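PDB 4YZT: cellulose hydrolase from Bacillus licheniformis, which hydrolyses internal beta-1,4-glucosidic bonds of cellulose as an endoglucanase of glycoside hydrolase family 5, its catalytic barrel being one of three modules. Local coordinates for residues I115-D118 with S119-W122; T133-K136 with L137-W141; G165-A168 with Y169-N172; L174-E177 with M178-I182. One frame throughout, in Å; residues are numbered along the deposited sequence.

Overall arrangement
All four contacts are local, side chains meeting a few residues apart, and all lie in the family 5 beta/alpha barrel, on the same side of the chain's centre. They follow one another in series. Contact 1 is the turn after strand 110-114 into helix 118-123, contact 2 sits within helix 130-147, and contacts 3 and 4 share helix 168-184, at its N-terminus and over its middle and C-terminal part. Contacts 2 and 4, their centres about 10 Å apart, touch where neighbouring barrel helices pack, G138 against M178 and I181; W122 of contact 1 touches K136 of contact 2. Contact 1 alone of the four holds residues of the glucan pocket; contacts 2 and 4 lie on outer helices.

Contact 1 of 4, residues I115-D118 with S119-W122; sequences IHHD and SWLW. With BGC (beta-D-glucopyranose), chain B; BGC (beta-D-glucopyranose), chain C.
The indole N-H of W122 reaches back to D118, NE1 lying 2.9 Å from OD2 and using its anti lone pair. Ring and carboxylate run side by side with their planes 82° apart. D118 is gripped again from outside: OD1 accepts from the backbone N of W77 and OD2, weakly, from that of D78. An alanine in place of W122 would probably cost OD2 its indole donor, leaving it to the weak bond from D78 N, and open a gap beside K136, which makes a cation-pi contact with the indole. The first turn of helix 118-123 closes through the backbone: H117 O takes both L121 N at 3.0 Å and W120 N at 3.2 Å, the latter from above the carbonyl plane. This turn follows the third strand of the family 5 barrel, at the glucan-binding end. Here H116 NE2 and O3 of the chain B glucose share a hydrogen bond of 3.1 Å at the imidazole edge, while ND1 is paired with N114. H117 ND1 meets a water at 2.8 Å, which also bonds S119 OG. H117 CE1 comes within 3.3 Å of the same O3, and the H117 ring lies oblique to that of W120.

Contact 2 of 4, residues T133-K136 with L137-W141; sequences TLDK and LGKVW
D135 and K139, one turn apart on helix 130-147, join in a salt bridge in which K139 NZ stands 3.0 Å from D135 OD2, on the syn lone pair of that oxygen. The lysine chain is extended and passes obliquely across the aspartate, so that CE also comes within 3.5 Å of OD1. With CG anti to the backbone N (chi1 173°), the carboxylate of D135 is swung toward the end of the lysine. The ammonium has a second partner in the carbonyl O of P85, and both residues are only partly exposed; this is the looser, more polar side of the contact, and K136, which touches Y87, is partly exposed as well.

The opposite character is found around L137, G138 and V140, which are buried. L137 packs on L174 and M178 of helix 168-184 and on W122 and I123 of helix 118-123. V140 CG2 lies 3.2 Å from K136 O, beside the bond that V140 N makes to that same carbonyl. G138, with no side chain, lets M178 and I181 of helix 168-184 come close to its CA. Regular bonds, such as G138 N to L134 O at 2.9 Å, run through both sides. The pattern is that of an amphipathic helix in the outer layer of a beta/alpha barrel, its apolar face turned to its neighbours.

Contact 3 of 4, residues G165-A168 with Y169-N172; sequences GMSA and YQMN
Two reciprocal hydrogen bonds join S167 and Q170 at the start of helix 168-184. The backbone N of Q170 gives its hydrogen to S167 OG at 3.1 Å, and S167 N gives its own to Q170 OE1 at 2.9 Å, in the carbonyl plane of the amide and on a lone pair, with an N-H...O angle of 165°. S167 OG is placed for this by a chi1 of 69°, which sets it between the backbone N and carbonyl carbon, within reach of Q170 N. The far end of the glutamine amide is held too: NE2 donates to M126 O and Q130 OE1, so both ends of the group are engaged and its rotation is fixed. A leucine in place of Q170 would probably leave S167 N without its acceptor and M126 O without that donor.

The main-chain bonds proper to the helix follow, M171 N to S167 O and N172 N to A168 O, both at 3.0 Å. N172 is tied to the loop after helix 203-208 through its side chain, OD1 accepting from E211 N and ND2 donating to S209 O.

Van der Waals contacts complete the account. The CB of M166 is directed toward the helix and touches the amide oxygen, 3.3 Å from Q170 OE1, the two chains crossing. The apolar touch is that of M166 SD, 4.3 Å from M171 CB. M166 also packs on M126 and L199, whereas M171 turns away to P163.

S167 as N-cap and Q170 as its partner thus make a capping box, which opens the helix following the fourth strand of the barrel.

Contact 4 of 4, residues L174-E177 with M178-I182; sequences LNRE and MLNII
L174 and M178 meet obliquely on one face of helix 168-184, L174 CD2 lying 4.0 Å from M178 CG. The thioether is folded: with CG anti to the carbonyl carbon, a chi1 of -63° puts it 3.2 Å from L174 O, and the bends at chi2 and chi3 then carry CE to 4.0 Å from E177 CB. The methionine is thereby curled against its own helix rather than extended from it, and it still reaches helix 130-147, where it touches L134. L174 packs beside it on I159.

R176 and N180 are oriented differently. They lie alongside one another and point the same way, with the guanidinium and amide planes 59° apart. The closest approach of their side chains is between R176 CG and N180 ND2 at 3.9 Å, so the amide rests against the aliphatic stem of the arginine rather than its charged end. Both residues are exposed.

I181 brings its CG1 to 3.5 Å from E177 O, and its CD1 reaches helix 130-147. N175 points elsewhere, its ND2 bonded to G197 O, and L179 packs on V194. Along the backbone the bonds are regular, N180 N to R176 O and I181 N to E177 O each 3.0 Å long.

The helix therefore presents two chemically distinct sides: apolar chains join it to helix 130-147 and the neighbouring strand 194-196 of the beta-alpha-beta unit, while the side chains of R176 and N180 meet by van der Waals touch, their backbones sharing a helix bond.

Contact 1 of 4, residues I115-D118 with S119-W122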
loop_
_atom_site.group_PDB
_atom_site.type_symbol
_atom_site.label_atom_id
_atom_site.label_comp_id
_atom_site.label_asym_id
_atom_site.label_seq_id
_atom_site.Cartn_x
_atom_site.Cartn_y
_atom_site.Cartn_z
ATOM N N ILE A 115 -3.849 6.209 18.120
ATOM C CA ILE A 115 -4.579 5.066 18.646
ATOM C C ILE A 115 -5.139 4.333 17.419
ATOM O O ILE A 115 -5.845 4.938 16.612
ATOM C CB ILE A 115 -5.718 5.490 19.599
ATOM C CG1 ILE A 115 -5.149 6.163 20.861
ATOM C CG2 ILE A 115 -6.624 4.299 19.940
ATOM C CD1 ILE A 115 -6.200 6.480 21.931
ATOM N N HIS A 116 -4.818 3.049 17.259
ATOM C CA HIS A 116 -5.105 2.385 15.997
ATOM C C HIS A 116 -6.274 1.386 16.071
ATOM O O HIS A 116 -7.447 1.794 15.993
ATOM C CB HIS A 116 -3.823 1.708 15.465
ATOM C CG HIS A 116 -3.799 1.566 13.969
ATOM N ND1 HIS A 116 -3.582 2.635 13.122
ATOM C CD2 HIS A 116 -4.018 0.494 13.171
ATOM C CE1 HIS A 116 -3.630 2.218 11.871
ATOM N NE2 HIS A 116 -3.890 0.918 11.873
ATOM N N HIS A 117 -5.990 0.092 16.228
ATOM C CA HIS A 117 -7.065 -0.902 16.095
ATOM C C HIS A 117 -8.013 -0.955 17.290
ATOM O O HIS A 117 -9.031 -1.659 17.248
ATOM C CB HIS A 117 -6.482 -2.281 15.817
ATOM C CG HIS A 117 -5.955 -2.423 14.420
ATOM N ND1 HIS A 117 -6.597 -1.877 13.331
ATOM C CD2 HIS A 117 -4.841 -3.028 13.941
ATOM C CE1 HIS A 117 -5.904 -2.146 12.234
ATOM N NE2 HIS A 117 -4.835 -2.839 12.579
ATOM N N ASP A 118 -7.713 -0.180 18.333
ATOM C CA ASP A 118 -8.710 0.124 19.354
ATOM C C ASP A 118 -10.032 0.588 18.736
ATOM O O ASP A 118 -11.103 0.371 19.311
ATOM C CB ASP A 118 -8.183 1.198 20.294
ATOM C CG ASP A 118 -6.851 0.828 20.881
ATOM O OD1 ASP A 118 -5.813 1.133 20.237
ATOM O OD2 ASP A 118 -6.858 0.223 21.971
ATOM N N SER A 119 -9.947 1.216 17.563
ATOM C CA SER A 119 -11.134 1.737 16.872
ATOM C C SER A 119 -12.253 0.690 16.765
ATOM O O SER A 119 -13.414 0.982 17.067
ATOM C CB SER A 119 -10.765 2.241 15.471
ATOM O OG SER A 119 -10.331 1.164 14.645
ATOM N N TRP A 120 -11.905 -0.533 16.368
ATOM C CA TRP A 120 -12.922 -1.575 16.248
ATOM C C TRP A 120 -12.860 -2.582 17.393
ATOM O O TRP A 120 -13.838 -3.272 17.660
ATOM C CB TRP A 120 -12.808 -2.297 14.894
ATOM C CG TRP A 120 -11.452 -2.827 14.569
ATOM C CD1 TRP A 120 -10.466 -2.181 13.874
ATOM C CD2 TRP A 120 -10.922 -4.124 14.909
ATOM N NE1 TRP A 120 -9.353 -2.993 13.772
ATOM C CE2 TRP A 120 -9.604 -4.183 14.397
ATOM C CE3 TRP A 120 -11.423 -5.226 15.611
ATOM C CZ2 TRP A 120 -8.785 -5.307 14.555
ATOM C CZ3 TRP A 120 -10.603 -6.351 15.764
ATOM C CH2 TRP A 120 -9.306 -6.379 15.233
ATOM N N LEU A 121 -11.726 -2.663 18.086
ATOM C CA LEU A 121 -11.657 -3.546 19.243
ATOM C C LEU A 121 -12.594 -3.085 20.382
ATOM O O LEU A 121 -13.250 -3.916 21.020
ATOM C CB LEU A 121 -10.217 -3.660 19.750
ATOM C CG LEU A 121 -9.287 -4.511 18.872
ATOM C CD1 LEU A 121 -7.839 -4.213 19.205
ATOM C CD2 LEU A 121 -9.593 -6.001 19.032
ATOM N N TRP A 122 -12.675 -1.779 20.646
ATOM C CA TRP A 122 -13.591 -1.322 21.694
ATOM C C TRP A 122 -14.195 0.080 21.510
ATOM O O TRP A 122 -15.263 0.362 22.069
ATOM C CB TRP A 122 -12.898 -1.397 23.067
ATOM C CG TRP A 122 -11.644 -0.553 23.198
ATOM C CD1 TRP A 122 -10.359 -0.917 22.884
ATOM C CD2 TRP A 122 -11.567 0.786 23.705
ATOM N NE1 TRP A 122 -9.492 0.122 23.153
ATOM C CE2 TRP A 122 -10.205 1.173 23.664
ATOM C CE3 TRP A 122 -12.513 1.693 24.195
ATOM C CZ2 TRP A 122 -9.774 2.442 24.083
ATOM C CZ3 TRP A 122 -12.075 2.953 24.628
ATOM C CH2 TRP A 122 -10.721 3.310 24.561
HETATM C C2 BGC B . -6.070 0.405 8.283
HETATM C C3 BGC B . -4.875 -0.477 8.184
HETATM C C4 BGC B . -5.085 -1.571 7.234
HETATM C C5 BGC B . -5.439 -0.978 5.870
HETATM C C6 BGC B . -5.596 -1.962 4.742
HETATM C C1 BGC B . -6.324 0.851 6.869
HETATM O O1 BGC B . -7.142 1.970 6.707
HETATM O O2 BGC B . -5.801 1.604 9.076
HETATM O O3 BGC B . -4.435 -0.990 9.519
HETATM O O4 BGC B . -3.857 -2.382 7.176
HETATM O O5 BGC B . -6.703 -0.260 6.027
HETATM O O6 BGC B . -6.740 -2.751 5.027
HETATM C C2 BGC C . -2.919 -4.568 6.971
HETATM C C3 BGC C . -3.198 -6.031 7.102
HETATM C C4 BGC C . -3.766 -6.336 8.453
HETATM C C5 BGC C . -5.005 -5.501 8.717
HETATM C C6 BGC C . -5.525 -5.782 10.102
HETATM C C1 BGC C . -4.162 -3.760 7.247
HETATM O O2 BGC C . -2.416 -4.239 5.657
HETATM O O3 BGC C . -1.966 -6.774 6.845
HETATM O O4 BGC C . -4.159 -7.756 8.607
HETATM O O5 BGC C . -4.730 -4.055 8.585
HETATM O O6 BGC C . -6.798 -5.164 10.284
HETATM O O HOH W 1 -8.222 0.428 12.998
#

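Contact 2 of 4, residues T133-K136 with L137-W141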
loop_
_atom_site.group_PDB
_atom_site.type_symbol
_atom_site.label_atom_id
_atom_site.label_comp_id
_atom_site.label_asym_id
_atom_site.label_seq_id
_atom_site.Cartn_x
_atom_site.Cartn_y
_atom_site.Cartn_z
ATOM N N THR A 133 -17.659 4.546 27.088
ATOM C CA THR A 133 -16.583 4.427 26.102
ATOM C C THR A 133 -15.774 5.717 25.995
ATOM O O THR A 133 -14.535 5.698 25.960
ATOM C CB THR A 133 -17.144 4.057 24.708
ATOM O OG1 THR A 133 -17.940 2.872 24.819
ATOM C CG2 THR A 133 -16.002 3.819 23.711
ATOM N N LEU A 134 -16.487 6.837 25.946
ATOM C CA LEU A 134 -15.853 8.141 25.825
ATOM C C LEU A 134 -15.067 8.481 27.094
ATOM O O LEU A 134 -13.986 9.063 27.012
ATOM C CB LEU A 134 -16.895 9.219 25.526
ATOM C CG LEU A 134 -16.365 10.623 25.225
ATOM C CD1 LEU A 134 -15.562 10.647 23.930
ATOM C CD2 LEU A 134 -17.526 11.631 25.177
ATOM N N ASP A 135 -15.610 8.112 28.255
ATOM C CA ASP A 135 -14.899 8.278 29.514
ATOM C C ASP A 135 -13.585 7.514 29.484
ATOM O O ASP A 135 -12.538 8.060 29.813
ATOM C CB ASP A 135 -15.754 7.806 30.697
ATOM C CG ASP A 135 -14.982 7.794 32.006
ATOM O OD1 ASP A 135 -14.744 8.885 32.568
ATOM O OD2 ASP A 135 -14.633 6.687 32.480
ATOM N N LYS A 136 -13.643 6.255 29.059
ATOM C CA LYS A 136 -12.452 5.429 28.919
ATOM C C LYS A 136 -11.428 5.997 27.915
ATOM O O LYS A 136 -10.235 6.035 28.204
ATOM C CB LYS A 136 -12.846 4.017 28.495
ATOM C CG LYS A 136 -11.654 3.095 28.205
ATOM C CD LYS A 136 -12.120 1.667 27.935
ATOM C CE LYS A 136 -10.980 0.805 27.421
ATOM N NZ LYS A 136 -11.406 -0.582 27.166
ATOM N N LEU A 137 -11.891 6.424 26.741
ATOM C CA LEU A 137 -10.990 6.975 25.737
ATOM C C LEU A 137 -10.296 8.249 26.249
ATOM O O LEU A 137 -9.087 8.433 26.045
ATOM C CB LEU A 137 -11.747 7.249 24.429
ATOM C CG LEU A 137 -10.969 7.814 23.224
ATOM C CD1 LEU A 137 -9.836 6.888 22.795
ATOM C CD2 LEU A 137 -11.897 8.064 22.052
ATOM N N GLY A 138 -11.053 9.115 26.919
ATOM C CA GLY A 138 -10.488 10.288 27.557
ATOM C C GLY A 138 -9.372 9.951 28.534
ATOM O O GLY A 138 -8.324 10.602 28.554
ATOM N N LYS A 139 -9.580 8.923 29.344
ATOM C CA LYS A 139 -8.569 8.562 30.333
ATOM C C LYS A 139 -7.329 7.968 29.659
ATOM O O LYS A 139 -6.208 8.164 30.135
ATOM C CB LYS A 139 -9.152 7.604 31.374
ATOM C CG LYS A 139 -10.129 8.306 32.335
ATOM C CD LYS A 139 -10.847 7.343 33.260
ATOM C CE LYS A 139 -11.811 8.076 34.219
ATOM N NZ LYS A 139 -12.806 7.142 34.868
ATOM N N VAL A 140 -7.531 7.264 28.547
ATOM C CA VAL A 140 -6.426 6.746 27.753
ATOM C C VAL A 140 -5.645 7.902 27.113
ATOM O O VAL A 140 -4.419 7.945 27.218
ATOM C CB VAL A 140 -6.916 5.763 26.662
ATOM C CG1 VAL A 140 -5.779 5.388 25.683
ATOM C CG2 VAL A 140 -7.521 4.510 27.305
ATOM N N TRP A 141 -6.342 8.848 26.482
ATOM C CA TRP A 141 -5.643 9.938 25.808
ATOM C C TRP A 141 -4.946 10.862 26.806
ATOM O O TRP A 141 -3.866 11.360 26.506
ATOM C CB TRP A 141 -6.590 10.745 24.894
ATOM C CG TRP A 141 -6.318 10.472 23.435
ATOM C CD1 TRP A 141 -7.186 9.950 22.515
ATOM C CD2 TRP A 141 -5.067 10.660 22.747
ATOM N NE1 TRP A 141 -6.550 9.815 21.292
ATOM C CE2 TRP A 141 -5.253 10.243 21.412
ATOM C CE3 TRP A 141 -3.812 11.143 23.135
ATOM C CZ2 TRP A 141 -4.226 10.296 20.457
ATOM C CZ3 TRP A 141 -2.796 11.196 22.191
ATOM C CH2 TRP A 141 -3.010 10.771 20.867
#

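Contact 3 of 4, residues G165-A168 with Y169-N172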
loop_
_atom_site.group_PDB
_atom_site.type_symbol
_atom_site.label_atom_id
_atom_site.label_comp_id
_atom_site.label_asym_id
_atom_site.label_seq_id
_atom_site.Cartn_x
_atom_site.Cartn_y
_atom_site.Cartn_z
ATOM N N GLY A 165 -18.648 2.947 14.167
ATOM C CA GLY A 165 -19.626 2.502 15.155
ATOM C C GLY A 165 -20.250 3.630 15.959
ATOM O O GLY A 165 -20.794 3.404 17.042
ATOM N N MET A 166 -20.174 4.846 15.425
ATOM C CA MET A 166 -20.746 6.020 16.079
ATOM C C MET A 166 -21.294 6.954 15.006
ATOM O O MET A 166 -20.958 6.815 13.835
ATOM C CB MET A 166 -19.695 6.737 16.934
ATOM C CG MET A 166 -18.631 7.477 16.126
ATOM S SD MET A 166 -17.227 8.026 17.134
ATOM C CE MET A 166 -16.269 6.498 17.214
ATOM N N SER A 167 -22.139 7.899 15.399
ATOM C CA SER A 167 -22.687 8.862 14.452
ATOM C C SER A 167 -21.657 9.940 14.108
ATOM O O SER A 167 -20.604 10.025 14.737
ATOM C CB SER A 167 -23.950 9.509 15.021
ATOM O OG SER A 167 -23.636 10.351 16.120
ATOM N N ALA A 168 -21.961 10.751 13.098
ATOM C CA ALA A 168 -21.081 11.845 12.716
ATOM C C ALA A 168 -20.998 12.859 13.849
ATOM O O ALA A 168 -19.958 13.476 14.076
ATOM C CB ALA A 168 -21.571 12.508 11.438
ATOM N N TYR A 169 -22.102 13.015 14.565
ATOM C CA TYR A 169 -22.158 13.913 15.711
ATOM C C TYR A 169 -21.230 13.437 16.820
ATOM O O TYR A 169 -20.515 14.232 17.437
ATOM C CB TYR A 169 -23.587 14.014 16.240
ATOM C CG TYR A 169 -23.716 14.943 17.404
ATOM C CD1 TYR A 169 -24.031 16.281 17.199
ATOM C CD2 TYR A 169 -23.537 14.498 18.709
ATOM C CE1 TYR A 169 -24.152 17.152 18.253
ATOM C CE2 TYR A 169 -23.656 15.369 19.778
ATOM C CZ TYR A 169 -23.963 16.697 19.540
ATOM O OH TYR A 169 -24.104 17.598 20.578
ATOM N N GLN A 170 -21.265 12.133 17.080
ATOM C CA GLN A 170 -20.416 11.541 18.103
ATOM C C GLN A 170 -18.939 11.645 17.743
ATOM O O GLN A 170 -18.086 11.862 18.604
ATOM C CB GLN A 170 -20.795 10.078 18.306
ATOM C CG GLN A 170 -22.104 9.869 19.036
ATOM C CD GLN A 170 -22.377 8.396 19.241
ATOM O OE1 GLN A 170 -22.583 7.658 18.277
ATOM N NE2 GLN A 170 -22.348 7.951 20.499
ATOM N N MET A 171 -18.650 11.477 16.459
ATOM C CA MET A 171 -17.300 11.644 15.951
ATOM C C MET A 171 -16.793 13.055 16.225
ATOM O O MET A 171 -15.676 13.256 16.697
ATOM C CB MET A 171 -17.252 11.369 14.453
ATOM C CG MET A 171 -15.895 11.670 13.849
ATOM S SD MET A 171 -14.736 10.301 14.050
ATOM C CE MET A 171 -13.474 11.022 15.074
ATOM N N ASN A 172 -17.626 14.039 15.917
ATOM C CA ASN A 172 -17.232 15.418 16.147
ATOM C C ASN A 172 -17.079 15.721 17.641
ATOM O O ASN A 172 -16.162 16.448 18.039
ATOM C CB ASN A 172 -18.225 16.365 15.473
ATOM C CG ASN A 172 -18.089 16.355 13.946
ATOM O OD1 ASN A 172 -16.986 16.201 13.397
ATOM N ND2 ASN A 172 -19.212 16.514 13.255
#

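Contact 4 of 4, residues L174-E177 with M178-I182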
loop_
_atom_site.group_PDB
_atom_site.type_symbol
_atom_site.label_atom_id
_atom_site.label_comp_id
_atom_site.label_asym_id
_atom_site.label_seq_id
_atom_site.Cartn_x
_atom_site.Cartn_y
_atom_site.Cartn_z
ATOM N N LEU A 174 -16.191 13.443 19.831
ATOM C CA LEU A 174 -15.026 12.693 20.266
ATOM C C LEU A 174 -13.782 13.511 19.952
ATOM O O LEU A 174 -12.899 13.633 20.791
ATOM C CB LEU A 174 -14.975 11.321 19.588
ATOM C CG LEU A 174 -13.844 10.333 19.898
ATOM C CD1 LEU A 174 -14.283 8.919 19.499
ATOM C CD2 LEU A 174 -12.567 10.695 19.157
ATOM N N ASN A 175 -13.720 14.065 18.745
ATOM C CA ASN A 175 -12.575 14.898 18.357
ATOM C C ASN A 175 -12.383 16.081 19.293
ATOM O O ASN A 175 -11.257 16.365 19.727
ATOM C CB ASN A 175 -12.730 15.408 16.920
ATOM C CG ASN A 175 -12.441 14.339 15.890
ATOM O OD1 ASN A 175 -11.816 13.323 16.200
ATOM N ND2 ASN A 175 -12.872 14.570 14.651
ATOM N N ARG A 176 -13.483 16.767 19.605
ATOM C CA ARG A 176 -13.441 17.949 20.450
ATOM C C ARG A 176 -12.993 17.614 21.873
ATOM O O ARG A 176 -12.197 18.337 22.468
ATOM C CB ARG A 176 -14.821 18.630 20.474
ATOM C CG ARG A 176 -14.871 19.885 21.346
ATOM C CD ARG A 176 -16.175 20.670 21.187
ATOM N NE ARG A 176 -17.373 19.877 21.467
ATOM C CZ ARG A 176 -18.153 19.354 20.528
ATOM N NH1 ARG A 176 -17.863 19.552 19.252
ATOM N NH2 ARG A 176 -19.230 18.647 20.862
ATOM N N GLU A 177 -13.518 16.520 22.421
ATOM C CA GLU A 177 -13.253 16.160 23.805
ATOM C C GLU A 177 -11.830 15.665 23.997
ATOM O O GLU A 177 -11.176 16.020 24.978
ATOM C CB GLU A 177 -14.244 15.103 24.284
ATOM C CG GLU A 177 -15.662 15.624 24.416
ATOM C CD GLU A 177 -15.807 16.611 25.550
ATOM O OE1 GLU A 177 -15.551 16.214 26.708
ATOM O OE2 GLU A 177 -16.167 17.781 25.288
ATOM N N MET A 178 -11.349 14.857 23.061
ATOM C CA MET A 178 -9.980 14.363 23.134
ATOM C C MET A 178 -8.992 15.500 22.904
ATOM O O MET A 178 -7.971 15.582 23.581
ATOM C CB MET A 178 -9.745 13.231 22.123
ATOM C CG MET A 178 -10.602 11.986 22.393
ATOM S SD MET A 178 -10.496 11.407 24.101
ATOM C CE MET A 178 -12.142 11.753 24.685
ATOM N N LEU A 179 -9.295 16.385 21.959
ATOM C CA LEU A 179 -8.439 17.548 21.733
ATOM C C LEU A 179 -8.371 18.441 22.987
ATOM O O LEU A 179 -7.296 18.914 23.359
ATOM C CB LEU A 179 -8.924 18.350 20.529
ATOM C CG LEU A 179 -8.135 19.626 20.230
ATOM C CD1 LEU A 179 -6.724 19.287 19.757
ATOM C CD2 LEU A 179 -8.861 20.481 19.208
ATOM N N ASN A 180 -9.508 18.648 23.652
ATOM C CA ASN A 180 -9.546 19.463 24.873
ATOM C C ASN A 180 -8.705 18.844 25.983
ATOM O O ASN A 180 -7.983 19.537 26.705
ATOM C CB ASN A 180 -10.986 19.665 25.366
ATOM C CG ASN A 180 -11.754 20.682 24.526
ATOM O OD1 ASN A 180 -11.161 21.430 23.750
ATOM N ND2 ASN A 180 -13.075 20.710 24.680
ATOM N N ILE A 181 -8.786 17.528 26.106
ATOM C CA ILE A 181 -7.942 16.819 27.059
ATOM C C ILE A 181 -6.452 17.035 26.757
ATOM O O ILE A 181 -5.668 17.341 27.654
ATOM C CB ILE A 181 -8.280 15.321 27.061
ATOM C CG1 ILE A 181 -9.538 15.087 27.904
ATOM C CG2 ILE A 181 -7.103 14.489 27.574
ATOM C CD1 ILE A 181 -10.201 13.791 27.617
ATOM N N ILE A 182 -6.074 16.898 25.492
ATOM C CA ILE A 182 -4.684 17.117 25.090
ATOM C C ILE A 182 -4.241 18.560 25.392
ATOM O O ILE A 182 -3.203 18.792 26.022
ATOM C CB ILE A 182 -4.494 16.793 23.594
ATOM C CG1 ILE A 182 -4.589 15.280 23.394
ATOM C CG2 ILE A 182 -3.146 17.308 23.106
ATOM C CD1 ILE A 182 -4.735 14.799 21.942
#